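Local coordinates for protein alginate lyase, family PL7 (PDB 4BE3) that breaks down alginate as an exolytic polysaccharide lyase of family PL7, probably by cutting mannuronate and guluronate linkages, at residues I8-W14 with E302-G306; K81-K87 with E186-N192; G95-V99 with S268-N272; V158-D162 with E175-I181; N262-G266 with W275-V281. All coordinates share one frame; numbering follows the deposited sequence. Where two conformers were deposited one is given.

Contact 1 of 5, residues I8-W14 with E302-G306; sequences IPQMDEW and EATLG
Q10 and L305 pair amide to backbone, holding the N-terminal loop of the PL7 jelly roll against strand 295-306. L305 N donates to Q10 OE1 over 2.7 Å, almost straight at 173° and on a lone pair in the carbonyl plane. Q10 NE2 returns a bond of 2.9 Å to L305 O, which lies close to the amide's own plane, and together they fix the amide's rotation. The leucine's branches meet W14 coming from the opposite direction: L305 CD1 lies 3.4 Å from W14 CE2, and CD2 leans on the far end of the six-membered ring.

Two waters fill in beside this pairing. One sits in the indole plane at its edge, accepts a hydrogen bond from W14 NE1 at 2.7 Å and donates to Q10 OE1 and A303 O; the other accepts from Q10 N and donates to the same two oxygens. Q10 OE1 thus receives three donors. Further out, the type I turn from I8 to M11 presents Q10, whose chain, extended beyond CG (chi2 172°), carries the amide to the strand, while F256 of the facing sheet packs on both W14 and L305. Beyond, I8 CD1 rests 4.3 Å from A303 CB.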
# COMPACT_ATOMS: atom_id res chain seq x y z
N ILE A 8 16.53 -7.98 10.44
CA ILE A 8 15.53 -7.53 9.52
C ILE A 8 14.82 -6.31 10.16
O ILE A 8 13.86 -6.43 10.93
CB ILE A 8 14.47 -8.65 9.26
CG1 ILE A 8 15.18 -9.89 8.65
CG2 ILE A 8 13.34 -8.16 8.27
CD1 ILE A 8 14.13 -11.01 8.48
N PRO A 9 15.18 -5.18 9.71
CA PRO A 9 14.69 -3.96 10.34
C PRO A 9 13.23 -3.73 10.12
O PRO A 9 12.63 -2.95 10.86
CB PRO A 9 15.47 -2.88 9.62
CG PRO A 9 16.58 -3.49 8.90
CD PRO A 9 16.37 -4.99 8.86
N GLN A 10 12.65 -4.33 9.06
CA GLN A 10 11.23 -4.22 8.90
C GLN A 10 10.51 -5.39 9.49
O GLN A 10 9.37 -5.68 9.07
CB GLN A 10 10.95 -4.25 7.35
CG GLN A 10 11.52 -2.92 6.75
CD GLN A 10 11.41 -3.07 5.21
OE1 GLN A 10 11.68 -4.16 4.68
NE2 GLN A 10 11.11 -2.03 4.55
N MET A 11 11.04 -5.99 10.55
CA MET A 11 10.39 -7.17 11.08
C MET A 11 8.99 -6.86 11.55
O MET A 11 8.08 -7.76 11.46
CB MET A 11 11.30 -7.84 12.09
CG MET A 11 10.68 -9.04 12.61
SD MET A 11 11.54 -10.42 11.88
CE MET A 11 10.95 -10.58 10.37
N ASP A 12 8.72 -5.57 11.93
CA ASP A 12 7.38 -5.30 12.44
C ASP A 12 6.38 -5.18 11.31
O ASP A 12 5.24 -5.02 11.55
CB ASP A 12 7.36 -3.97 13.25
CG ASP A 12 7.72 -2.75 12.40
OD1 ASP A 12 8.12 -2.72 11.24
OD2 ASP A 12 7.63 -1.68 12.96
N GLU A 13 6.78 -5.30 10.06
CA GLU A 13 5.87 -5.30 8.88
C GLU A 13 5.40 -6.72 8.49
O GLU A 13 4.58 -6.85 7.59
CB GLU A 13 6.68 -4.69 7.68
CG GLU A 13 6.85 -3.19 7.98
CD GLU A 13 7.50 -2.48 6.80
OE1 GLU A 13 7.26 -2.82 5.53
OE2 GLU A 13 8.32 -1.54 7.05
N TRP A 14 5.89 -7.69 9.22
CA TRP A 14 5.52 -9.11 8.98
C TRP A 14 4.85 -9.80 10.13
O TRP A 14 5.22 -9.48 11.31
CB TRP A 14 6.78 -9.91 8.73
CG TRP A 14 7.61 -9.43 7.53
CD1 TRP A 14 8.78 -8.68 7.58
CD2 TRP A 14 7.48 -9.87 6.12
NE1 TRP A 14 9.33 -8.57 6.34
CE2 TRP A 14 8.55 -9.26 5.40
CE3 TRP A 14 6.54 -10.67 5.44
CZ2 TRP A 14 8.80 -9.51 4.00
CZ3 TRP A 14 6.74 -10.87 4.04
CH2 TRP A 14 7.84 -10.29 3.34
N GLU A 302 18.94 -11.24 3.90
CA GLU A 302 18.33 -9.92 3.64
C GLU A 302 16.90 -10.21 3.23
O GLU A 302 16.62 -11.25 2.49
CB GLU A 302 19.04 -9.26 2.49
CG GLU A 302 18.05 -8.19 1.92
CD GLU A 302 18.63 -7.03 1.09
OE1 GLU A 302 19.57 -7.26 0.33
OE2 GLU A 302 18.10 -5.84 1.15
N ALA A 303 15.93 -9.43 3.74
CA ALA A 303 14.49 -9.54 3.32
C ALA A 303 14.03 -8.07 3.45
O ALA A 303 13.92 -7.53 4.59
CB ALA A 303 13.74 -10.42 4.27
N THR A 304 13.74 -7.42 2.34
CA THR A 304 13.34 -5.99 2.36
C THR A 304 12.07 -5.82 1.61
O THR A 304 12.05 -6.21 0.42
CB THR A 304 14.47 -5.18 1.67
OG1 THR A 304 15.62 -5.46 2.50
CG2 THR A 304 14.27 -3.63 1.71
N LEU A 305 11.13 -5.05 2.16
CA LEU A 305 9.92 -4.63 1.45
C LEU A 305 10.07 -3.23 0.98
O LEU A 305 10.62 -2.39 1.75
CB LEU A 305 8.71 -4.75 2.41
CG LEU A 305 8.47 -6.18 2.90
CD1 LEU A 305 7.58 -6.26 4.13
CD2 LEU A 305 7.66 -6.90 1.66
N GLY A 306 9.57 -2.89 -0.19
CA GLY A 306 9.53 -1.42 -0.62
C GLY A 306 8.44 -1.25 -1.67
O GLY A 306 7.55 -2.11 -1.87
O HOH W 1 11.24 -6.98 5.24
O HOH W 2 14.04 -5.18 6.49
O HOH W 3 7.89 -1.22 3.53

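Contact 2 of 5, residues K81-K87 with E186-N192; sequences KLNATLK and EFSYEIN
A84 presses its CB onto the face of the Y189 ring, 3.7 Å from the centroid, while L82 CD2 meets the ring's edge in plane. L86 does likewise to F187: its CG stands over the ring, 4.1 Å from the centroid, and its CD1 comes within 3.6 Å of F187 CZ. F187 CG sits between its backbone N and carbonyl carbon (chi1 59°), which lays the ring under L86. With an alanine here, L86 CG and CD1 would probably lose the ring they pack on, leaving a gap beneath. Strands 80-90 and 187-194 are antiparallel neighbours in the seven-stranded sheet of the jelly roll, with hydrogen-bonded pairs such as A84-Y189 (A84 N to Y189 O, 2.9 Å). Their apolar side chains fill the interior, where Y189 OH bonds to V107 O. The other face is more open and polar. There T85 OG1 and S188 OG share a hydrogen bond of 2.9 Å, and K81 NZ, which also bonds to S309, reaches E190 OE1 through a water.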
# COMPACT_ATOMS: atom_id res chain seq x y z
N LYS A 81 7.37 -4.23 -3.72
CA LYS A 81 8.67 -4.90 -4.09
C LYS A 81 9.17 -5.63 -2.94
O LYS A 81 9.17 -5.15 -1.74
CB LYS A 81 9.66 -3.79 -4.50
CG LYS A 81 11.00 -4.39 -4.96
CD LYS A 81 12.08 -3.30 -5.18
CE LYS A 81 11.67 -2.40 -6.33
NZ LYS A 81 12.74 -1.34 -6.53
N LEU A 82 9.67 -6.87 -3.19
CA LEU A 82 10.25 -7.65 -2.17
C LEU A 82 11.66 -8.05 -2.67
O LEU A 82 11.79 -8.53 -3.81
CB LEU A 82 9.45 -8.95 -1.94
CG LEU A 82 10.12 -9.99 -1.06
CD1 LEU A 82 10.24 -9.46 0.45
CD2 LEU A 82 9.16 -11.25 -1.03
N ASN A 83 12.70 -7.83 -1.87
CA ASN A 83 14.05 -8.30 -2.17
C ASN A 83 14.51 -9.27 -1.14
O ASN A 83 14.42 -8.99 0.08
CB ASN A 83 15.04 -7.06 -2.08
CG ASN A 83 15.01 -6.23 -3.36
OD1 ASN A 83 15.71 -6.58 -4.35
ND2 ASN A 83 14.14 -5.34 -3.46
N ALA A 84 15.07 -10.43 -1.57
CA ALA A 84 15.59 -11.34 -0.65
C ALA A 84 16.95 -11.90 -1.07
O ALA A 84 17.23 -12.02 -2.23
CB ALA A 84 14.64 -12.54 -0.46
N THR A 85 17.82 -12.19 -0.13
CA THR A 85 19.06 -12.95 -0.43
C THR A 85 19.06 -14.08 0.52
O THR A 85 18.91 -13.90 1.75
CB THR A 85 20.31 -12.04 -0.20
OG1 THR A 85 20.25 -10.98 -1.21
CG2 THR A 85 21.53 -12.82 -0.43
N LEU A 86 19.35 -15.29 0.03
CA LEU A 86 19.08 -16.47 0.89
C LEU A 86 19.92 -17.67 0.41
O LEU A 86 20.56 -17.54 -0.63
CB LEU A 86 17.56 -16.88 0.76
CG LEU A 86 17.16 -17.32 -0.71
CD1 LEU A 86 16.08 -18.39 -0.56
CD2 LEU A 86 16.56 -16.13 -1.47
N LYS A 87 19.95 -18.77 1.17
CA LYS A 87 20.48 -20.05 0.65
C LYS A 87 19.59 -21.07 1.22
O LYS A 87 19.14 -20.96 2.39
CB LYS A 87 21.96 -20.21 0.94
CG LYS A 87 22.30 -20.07 2.43
CD LYS A 87 23.82 -19.94 2.56
CE LYS A 87 24.16 -20.02 4.08
NZ LYS A 87 25.65 -19.90 4.08
N GLU A 186 24.37 -19.11 -2.04
CA GLU A 186 23.58 -17.90 -1.99
C GLU A 186 22.93 -17.54 -3.30
O GLU A 186 23.59 -17.56 -4.34
CB GLU A 186 24.51 -16.72 -1.58
CG GLU A 186 24.93 -16.90 -0.17
CD GLU A 186 25.58 -15.66 0.52
OE1 GLU A 186 25.22 -14.53 0.26
OE2 GLU A 186 26.43 -15.89 1.39
N PHE A 187 21.65 -17.09 -3.28
CA PHE A 187 21.10 -16.43 -4.47
C PHE A 187 20.10 -15.35 -3.97
O PHE A 187 19.75 -15.34 -2.77
CB PHE A 187 20.39 -17.45 -5.44
CG PHE A 187 19.24 -18.22 -4.82
CD1 PHE A 187 19.53 -19.35 -4.06
CD2 PHE A 187 17.93 -17.78 -5.03
CE1 PHE A 187 18.46 -20.12 -3.52
CE2 PHE A 187 16.84 -18.56 -4.51
CZ PHE A 187 17.11 -19.73 -3.78
N SER A 188 19.77 -14.45 -4.89
CA SER A 188 18.85 -13.34 -4.59
C SER A 188 17.66 -13.41 -5.52
O SER A 188 17.83 -13.78 -6.67
CB SER A 188 19.65 -12.03 -4.87
OG SER A 188 20.69 -12.04 -3.83
N TYR A 189 16.50 -12.88 -5.10
CA TYR A 189 15.41 -12.64 -5.97
C TYR A 189 14.87 -11.23 -5.62
O TYR A 189 15.05 -10.70 -4.48
CB TYR A 189 14.31 -13.72 -5.87
CG TYR A 189 13.64 -13.86 -4.56
CD1 TYR A 189 12.61 -12.89 -4.20
CD2 TYR A 189 13.80 -14.99 -3.79
CE1 TYR A 189 11.87 -13.03 -2.98
CE2 TYR A 189 13.06 -15.15 -2.53
CZ TYR A 189 12.10 -14.13 -2.17
OH TYR A 189 11.39 -14.38 -1.00
N GLU A 190 14.26 -10.67 -6.62
CA GLU A 190 13.42 -9.48 -6.41
C GLU A 190 12.14 -9.66 -7.11
O GLU A 190 12.14 -10.03 -8.33
CB GLU A 190 14.17 -8.27 -7.04
CG GLU A 190 13.35 -6.93 -6.90
CD GLU A 190 14.12 -5.76 -7.51
OE1 GLU A 190 15.07 -5.25 -6.93
OE2 GLU A 190 13.84 -5.44 -8.71
N ILE A 191 11.02 -9.39 -6.41
CA ILE A 191 9.73 -9.40 -7.07
C ILE A 191 9.28 -7.88 -7.01
O ILE A 191 9.04 -7.39 -5.90
CB ILE A 191 8.70 -10.15 -6.28
CG1 ILE A 191 9.25 -11.65 -6.08
CG2 ILE A 191 7.27 -10.11 -7.03
CD1 ILE A 191 8.33 -12.44 -5.09
N ASN A 192 9.26 -7.25 -8.18
CA ASN A 192 8.91 -5.79 -8.26
C ASN A 192 7.63 -5.62 -9.02
O ASN A 192 7.59 -5.81 -10.27
CB ASN A 192 10.12 -5.14 -8.98
CG ASN A 192 9.82 -3.66 -9.30
OD1 ASN A 192 8.98 -3.08 -8.59
ND2 ASN A 192 10.39 -3.10 -10.36
O HOH W 4 15.09 -2.66 -6.91
O HOH W 5 27.09 -18.35 2.36

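Contact 3 of 5, residues G95-V99 with S268-N272; sequences GDARV and SPEDN
D96 reaches P269 because its CG stands anti to the backbone N (chi1 180°), while R98 bends at chi3 (-60°) and turns its guanidinium back toward that carboxylate and on to E270. D96 OD2 ends 3.5 Å from P269 CG. The arginine grips the aspartate side-on with two nitrogens: R98 NE donates to D96 OD1 at 3.1 Å, and R98 NH2 to D96 OD2 at 2.5 Å on the syn side. D96 OD1 also accepts a hydrogen bond from R98 N at 2.8 Å, an Asx turn set within the type I turn from D96 to V99. The carboxylate is therefore held by both the backbone and the side chain of one residue.

On the other segment, E270 OE2 lies in the guanidinium plane at its edge, but the salt bridge to R98 NH2 is long, 3.8 Å. A water joins the two more closely, accepting from R98 NH1 and donating to E270 OE2. Beside this polar rim V99 CG2 packs on P269 CB at 3.8 Å, the two side chains crossing at about a right angle. The contact joins the loop between strands 80-90 and 104-112 to the long loop after strand 260-262, which D96 also meets through a backbone bond to T277. With one arginine between two carboxylates, its charge is probably spent mostly on D96, and E270 is tied in chiefly through water.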
# COMPACT_ATOMS: atom_id res chain seq x y z
N GLY A 95 10.16 -38.61 -0.77
CA GLY A 95 9.00 -38.03 -1.54
C GLY A 95 9.03 -38.94 -2.80
O GLY A 95 10.03 -39.70 -3.06
N ASP A 96 7.96 -38.86 -3.58
CA ASP A 96 7.78 -39.66 -4.76
C ASP A 96 8.30 -38.80 -5.94
O ASP A 96 7.81 -37.71 -6.19
CB ASP A 96 6.30 -39.95 -4.85
CG ASP A 96 5.97 -40.79 -6.05
OD1 ASP A 96 6.58 -40.61 -7.12
OD2 ASP A 96 5.10 -41.65 -5.92
N ALA A 97 9.33 -39.26 -6.64
CA ALA A 97 9.91 -38.39 -7.75
C ALA A 97 9.00 -38.21 -8.92
O ALA A 97 9.28 -37.33 -9.73
CB ALA A 97 11.22 -39.12 -8.27
N ARG A 98 7.88 -38.93 -9.01
CA ARG A 98 6.96 -38.69 -10.12
C ARG A 98 6.10 -37.41 -9.82
O ARG A 98 5.45 -36.95 -10.78
CB ARG A 98 5.89 -39.86 -10.15
CG ARG A 98 6.64 -41.14 -10.62
CD ARG A 98 5.55 -42.29 -10.51
NE ARG A 98 5.08 -42.41 -9.11
CZ ARG A 98 3.86 -42.86 -8.73
NH1 ARG A 98 2.93 -43.28 -9.61
NH2 ARG A 98 3.44 -42.83 -7.44
N VAL A 99 6.14 -36.96 -8.59
CA VAL A 99 5.21 -35.80 -8.18
C VAL A 99 6.06 -34.55 -8.32
O VAL A 99 7.06 -34.42 -7.63
CB VAL A 99 4.77 -36.07 -6.71
CG1 VAL A 99 3.87 -34.89 -6.31
CG2 VAL A 99 3.95 -37.41 -6.66
N SER A 268 -0.92 -38.93 -0.10
CA SER A 268 -0.78 -40.00 -1.08
C SER A 268 -0.73 -39.45 -2.49
O SER A 268 -1.64 -38.70 -2.91
CB SER A 268 -1.98 -40.95 -0.98
OG SER A 268 -2.00 -41.57 0.29
N PRO A 269 0.32 -39.81 -3.26
CA PRO A 269 0.40 -39.33 -4.68
C PRO A 269 -0.80 -39.67 -5.48
O PRO A 269 -1.20 -38.89 -6.29
CB PRO A 269 1.65 -40.01 -5.21
CG PRO A 269 2.61 -40.02 -3.99
CD PRO A 269 1.60 -40.51 -2.87
N GLU A 270 -1.44 -40.83 -5.18
CA GLU A 270 -2.65 -41.21 -5.93
C GLU A 270 -3.72 -40.16 -5.80
O GLU A 270 -4.54 -39.97 -6.68
CB GLU A 270 -3.13 -42.66 -5.46
CG GLU A 270 -2.10 -43.76 -5.72
CD GLU A 270 -0.76 -43.59 -4.90
OE1 GLU A 270 -0.88 -43.12 -3.72
OE2 GLU A 270 0.41 -43.83 -5.45
N ASP A 271 -3.76 -39.45 -4.71
CA ASP A 271 -4.78 -38.42 -4.58
C ASP A 271 -4.52 -37.12 -5.37
O ASP A 271 -5.44 -36.43 -5.72
CB ASP A 271 -5.03 -38.08 -3.11
CG ASP A 271 -5.67 -39.36 -2.35
OD1 ASP A 271 -6.10 -40.36 -3.02
OD2 ASP A 271 -5.70 -39.35 -1.12
N ASN A 272 -3.25 -36.78 -5.61
CA ASN A 272 -2.99 -35.61 -6.45
C ASN A 272 -1.51 -35.79 -6.91
O ASN A 272 -0.58 -35.54 -6.15
CB ASN A 272 -3.03 -34.36 -5.60
CG ASN A 272 -2.88 -33.13 -6.44
OD1 ASN A 272 -1.99 -33.01 -7.30
ND2 ASN A 272 -3.71 -32.13 -6.14
O HOH W 6 0.17 -43.55 -8.50

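Contact 4 of 5, residues V158-D162 with E175-I181; sequences VWGYD and EEPEDGI
E175 opens the contact by taking the hydroxyl of Y161: Y161 OH donates to E175 O at 2.6 Å, coming from above the carbonyl plane though the oxygen lies in the plane of the ring. A water bridges the same hydroxyl to E175 OE2. E176 turns away, and its OE1 accepts from the backbone N of T132 and K133. P177 lies over the Y161 ring, its CB 4.1 Å from the centroid and 10° off the normal, a CH-pi contact. The same CB presses on G160 CA at 3.6 Å, where a side chain would be tight.

From P177 to G180 the chain makes a type I turn, which carries D179 to the other segment. D179 CG sits between its backbone N and carbonyl carbon (chi1 57°), and G160 N donates to D179 OD2 at 2.9 Å, meeting it 48° out of the carboxylate plane. A water links that oxygen to G160 O. A CB on G180 would run into P177 CG. Last comes I181, whose CG1 lies 3.5 Å from W159 CE3 and whose CD1 sits above one indole face, with V158 CG1 over the opposite one.

V158 and W159 form a classic beta bulge opposite V136, and W159 NE1 bonds to K208 O. Packing joins W159 to I181, while Y161 and G160 add water-flanked hydrogen bonds to their packing on P177; polar bonds and packing probably hold the excursion shut together.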
# COMPACT_ATOMS: atom_id res chain seq x y z
N VAL A 158 14.32 -20.85 -13.65
CA VAL A 158 15.32 -19.77 -13.54
C VAL A 158 16.71 -20.38 -13.79
O VAL A 158 17.40 -20.02 -14.84
CB VAL A 158 15.28 -19.12 -12.07
CG1 VAL A 158 16.34 -18.00 -12.04
CG2 VAL A 158 13.84 -18.55 -11.96
N TRP A 159 17.18 -21.22 -12.89
CA TRP A 159 18.50 -21.97 -13.09
C TRP A 159 18.08 -23.41 -12.90
O TRP A 159 17.44 -23.79 -11.89
CB TRP A 159 19.46 -21.66 -11.97
CG TRP A 159 19.81 -20.16 -12.03
CD1 TRP A 159 20.46 -19.47 -13.04
CD2 TRP A 159 19.59 -19.25 -10.96
NE1 TRP A 159 20.64 -18.11 -12.66
CE2 TRP A 159 20.14 -17.94 -11.38
CE3 TRP A 159 18.97 -19.38 -9.68
CZ2 TRP A 159 20.03 -16.80 -10.60
CZ3 TRP A 159 18.91 -18.19 -8.85
CH2 TRP A 159 19.43 -16.92 -9.33
N GLY A 160 18.31 -24.25 -13.93
CA GLY A 160 17.95 -25.65 -13.71
C GLY A 160 16.64 -25.97 -14.41
O GLY A 160 16.30 -25.36 -15.46
N TYR A 161 15.86 -26.80 -13.75
CA TYR A 161 14.63 -27.27 -14.34
C TYR A 161 13.41 -26.45 -13.82
O TYR A 161 13.51 -25.71 -12.84
CB TYR A 161 14.32 -28.65 -13.82
CG TYR A 161 15.41 -29.67 -14.27
CD1 TYR A 161 15.94 -29.62 -15.57
CD2 TYR A 161 15.84 -30.61 -13.35
CE1 TYR A 161 16.98 -30.58 -15.99
CE2 TYR A 161 16.79 -31.61 -13.77
CZ TYR A 161 17.27 -31.54 -15.10
OH TYR A 161 18.24 -32.51 -15.52
N ASP A 162 12.32 -26.54 -14.51
CA ASP A 162 11.03 -26.04 -13.89
C ASP A 162 10.32 -27.25 -13.16
O ASP A 162 10.91 -28.35 -13.07
CB ASP A 162 10.11 -25.36 -14.93
CG ASP A 162 9.65 -26.30 -15.99
OD1 ASP A 162 9.28 -27.48 -15.73
OD2 ASP A 162 9.69 -25.84 -17.15
N GLU A 175 18.62 -36.51 -14.29
CA GLU A 175 20.00 -36.17 -13.89
C GLU A 175 20.01 -34.73 -13.28
O GLU A 175 19.07 -33.94 -13.45
CB GLU A 175 20.91 -36.21 -15.04
CG GLU A 175 20.68 -35.09 -15.95
CD GLU A 175 21.65 -35.15 -17.19
OE1 GLU A 175 22.13 -36.24 -17.57
OE2 GLU A 175 21.90 -34.10 -17.82
N GLU A 176 21.02 -34.45 -12.53
CA GLU A 176 21.05 -33.11 -11.85
C GLU A 176 21.19 -32.04 -12.92
O GLU A 176 21.87 -32.26 -13.97
CB GLU A 176 22.09 -33.01 -10.71
CG GLU A 176 23.38 -32.71 -11.27
CD GLU A 176 24.46 -32.52 -10.24
OE1 GLU A 176 24.21 -32.40 -9.08
OE2 GLU A 176 25.65 -32.47 -10.65
N PRO A 177 20.58 -30.86 -12.67
CA PRO A 177 20.69 -29.82 -13.66
C PRO A 177 22.11 -29.28 -13.63
O PRO A 177 22.58 -28.80 -12.56
CB PRO A 177 19.68 -28.77 -13.13
CG PRO A 177 19.53 -28.99 -11.64
CD PRO A 177 19.61 -30.55 -11.59
N GLU A 178 22.72 -29.20 -14.77
CA GLU A 178 24.11 -28.67 -14.83
C GLU A 178 24.21 -27.21 -14.49
O GLU A 178 25.17 -26.79 -13.81
CB GLU A 178 24.67 -28.91 -16.27
CG GLU A 178 25.75 -27.90 -16.69
CD GLU A 178 27.08 -28.12 -15.98
OE1 GLU A 178 27.39 -29.29 -15.70
OE2 GLU A 178 27.80 -27.11 -15.71
N ASP A 179 23.16 -26.45 -14.79
CA ASP A 179 23.27 -25.04 -14.46
C ASP A 179 22.56 -24.74 -13.08
O ASP A 179 22.24 -23.60 -12.81
CB ASP A 179 22.57 -24.21 -15.56
CG ASP A 179 21.11 -24.58 -15.75
OD1 ASP A 179 20.75 -25.82 -15.57
OD2 ASP A 179 20.23 -23.65 -16.02
N GLY A 180 22.35 -25.72 -12.22
CA GLY A 180 21.58 -25.40 -10.96
C GLY A 180 22.36 -24.81 -9.79
O GLY A 180 23.54 -24.41 -9.90
N ILE A 181 21.70 -24.84 -8.64
CA ILE A 181 22.14 -24.09 -7.43
C ILE A 181 22.24 -25.13 -6.34
O ILE A 181 21.30 -25.86 -6.11
CB ILE A 181 21.07 -22.98 -7.06
CG1 ILE A 181 20.89 -22.00 -8.26
CG2 ILE A 181 21.54 -22.34 -5.71
CD1 ILE A 181 22.14 -21.18 -8.68
O HOH W 7 17.77 -24.04 -17.32
O HOH W 8 20.21 -31.89 -17.03

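Contact 5 of 5, residues N262-G266 with W275-V281; sequences NQTNG and WSTGADV
The long loop that follows strand 260-262 of the jelly roll doubles back on itself, and N265 stitches its two arms together. N265 ND2 donates to W275 O at 2.9 Å, in both the amide and the carbonyl planes, and T277 N donates to N265 OD1 at 3.1 Å, from above the carbonyl plane. N265 N donates to T277 OG1 at 2.7 Å, and A279 N to N265 O at 3.0 Å. The amide gets its place from CG lying between backbone N and carbonyl carbon (chi1 52°), and its ends have second partners, N63 OD1 for ND2 and K267 N for OD1. A leucine here would probably leave T277 N without its acceptor and W275 O without its amide donor, the arms relying on the backbone bonds.

A water bridges Q263 O and W275 O. Next to N265, T264 CG2 and A279 CB are tight at 3.3 Å, while V281 CG1 packs 3.5 Å from G266 CA, where a CB would clash. N262 OD1 accepts from T264 N, an Asx turn leading out of the strand. The result is a loop folded back on itself, held by asparagine bonds to the opposing arm's backbone.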
# COMPACT_ATOMS: atom_id res chain seq x y z
N ASN A 262 7.08 -25.47 2.91
CA ASN A 262 7.56 -26.84 2.47
C ASN A 262 6.59 -27.40 1.49
O ASN A 262 5.44 -27.50 1.84
CB ASN A 262 7.61 -27.71 3.68
CG ASN A 262 8.49 -28.97 3.43
OD1 ASN A 262 8.84 -29.23 2.26
ND2 ASN A 262 8.84 -29.66 4.48
N GLN A 263 7.01 -27.80 0.26
CA GLN A 263 5.98 -28.37 -0.59
C GLN A 263 6.10 -29.90 -0.55
O GLN A 263 5.33 -30.55 -1.26
CB GLN A 263 6.32 -28.04 -2.04
CG GLN A 263 6.47 -26.50 -2.20
CD GLN A 263 5.14 -25.80 -1.97
OE1 GLN A 263 4.99 -25.04 -0.90
NE2 GLN A 263 4.21 -25.94 -2.83
N THR A 264 6.92 -30.44 0.33
CA THR A 264 6.87 -31.93 0.42
C THR A 264 6.04 -32.31 1.67
O THR A 264 6.30 -31.90 2.79
CB THR A 264 8.34 -32.45 0.66
OG1 THR A 264 9.16 -32.10 -0.45
CG2 THR A 264 8.29 -34.05 0.62
N ASN A 265 4.96 -33.01 1.41
CA ASN A 265 4.04 -33.49 2.47
C ASN A 265 3.97 -34.99 2.45
O ASN A 265 4.67 -35.67 1.67
CB ASN A 265 2.65 -32.89 2.20
CG ASN A 265 2.21 -33.16 0.78
OD1 ASN A 265 1.98 -34.33 0.45
ND2 ASN A 265 2.06 -32.08 -0.08
N GLY A 266 3.10 -35.53 3.31
CA GLY A 266 2.98 -37.00 3.35
C GLY A 266 1.69 -37.47 2.73
O GLY A 266 1.37 -38.68 2.88
N TRP A 275 0.88 -32.48 -6.55
CA TRP A 275 1.20 -31.81 -5.24
C TRP A 275 1.24 -32.75 -4.03
O TRP A 275 1.69 -32.27 -2.99
CB TRP A 275 0.06 -30.76 -4.93
CG TRP A 275 0.02 -29.70 -5.97
CD1 TRP A 275 -0.85 -29.56 -7.05
CD2 TRP A 275 0.92 -28.52 -6.06
NE1 TRP A 275 -0.56 -28.40 -7.76
CE2 TRP A 275 0.51 -27.78 -7.23
CE3 TRP A 275 2.03 -28.10 -5.32
CZ2 TRP A 275 1.18 -26.58 -7.62
CZ3 TRP A 275 2.68 -26.87 -5.68
CH2 TRP A 275 2.26 -26.14 -6.79
N SER A 276 0.73 -34.01 -4.11
CA SER A 276 0.77 -34.90 -2.91
C SER A 276 1.98 -35.80 -3.08
O SER A 276 1.99 -36.62 -3.96
CB SER A 276 -0.56 -35.76 -2.81
OG SER A 276 -1.59 -34.73 -2.59
N THR A 277 2.99 -35.56 -2.24
CA THR A 277 4.31 -36.09 -2.53
C THR A 277 4.68 -37.41 -1.83
O THR A 277 5.70 -37.98 -2.13
CB THR A 277 5.34 -35.04 -2.13
OG1 THR A 277 5.05 -34.57 -0.78
CG2 THR A 277 5.14 -33.78 -3.00
N GLY A 278 3.85 -37.85 -0.87
CA GLY A 278 4.05 -39.22 -0.30
C GLY A 278 5.42 -39.37 0.36
O GLY A 278 6.00 -40.43 0.29
N ALA A 279 5.92 -38.34 1.04
CA ALA A 279 7.21 -38.40 1.69
C ALA A 279 7.05 -39.04 3.08
O ALA A 279 5.92 -39.27 3.57
CB ALA A 279 7.68 -36.96 1.94
N ASP A 280 8.19 -39.32 3.69
CA ASP A 280 8.19 -39.91 5.03
C ASP A 280 7.90 -38.78 6.03
O ASP A 280 8.63 -37.77 5.97
CB ASP A 280 9.63 -40.42 5.32
CG ASP A 280 9.95 -41.70 4.50
OD1 ASP A 280 9.01 -42.38 4.01
OD2 ASP A 280 11.14 -41.86 4.27
N VAL A 281 6.83 -38.93 6.86
CA VAL A 281 6.46 -37.79 7.77
C VAL A 281 6.39 -38.31 9.21
O VAL A 281 6.00 -37.55 10.06
CB VAL A 281 5.08 -37.11 7.39
CG1 VAL A 281 5.25 -36.48 6.00
CG2 VAL A 281 3.91 -38.18 7.40
O HOH W 9 2.87 -29.90 -2.40

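Overall arrangement
Contacts 1 and 2 are neighbours in one sheet, strands 295-306 and 80-90 joined by a probable hydrogen bond, G306 N to K81 O at 2.8 Å. Contact 2 touches contact 4, where F187 CB packs 3.8 Å from W159 CZ3. Contacts 3 and 5 form a second cluster, their centres 8 Å apart and probably hydrogen-bonded, D96 N to T277 O at 2.8 Å; contact 1 lies across the molecule, about 36 Å from contact 3 between centres. The bound tartrate, in a pocket with R65, H111, Y255 and K257, lies between these clusters: the side chain of W14 in contact 1 is about 9 Å from it, that of Q263 in contact 5 about 10 Å.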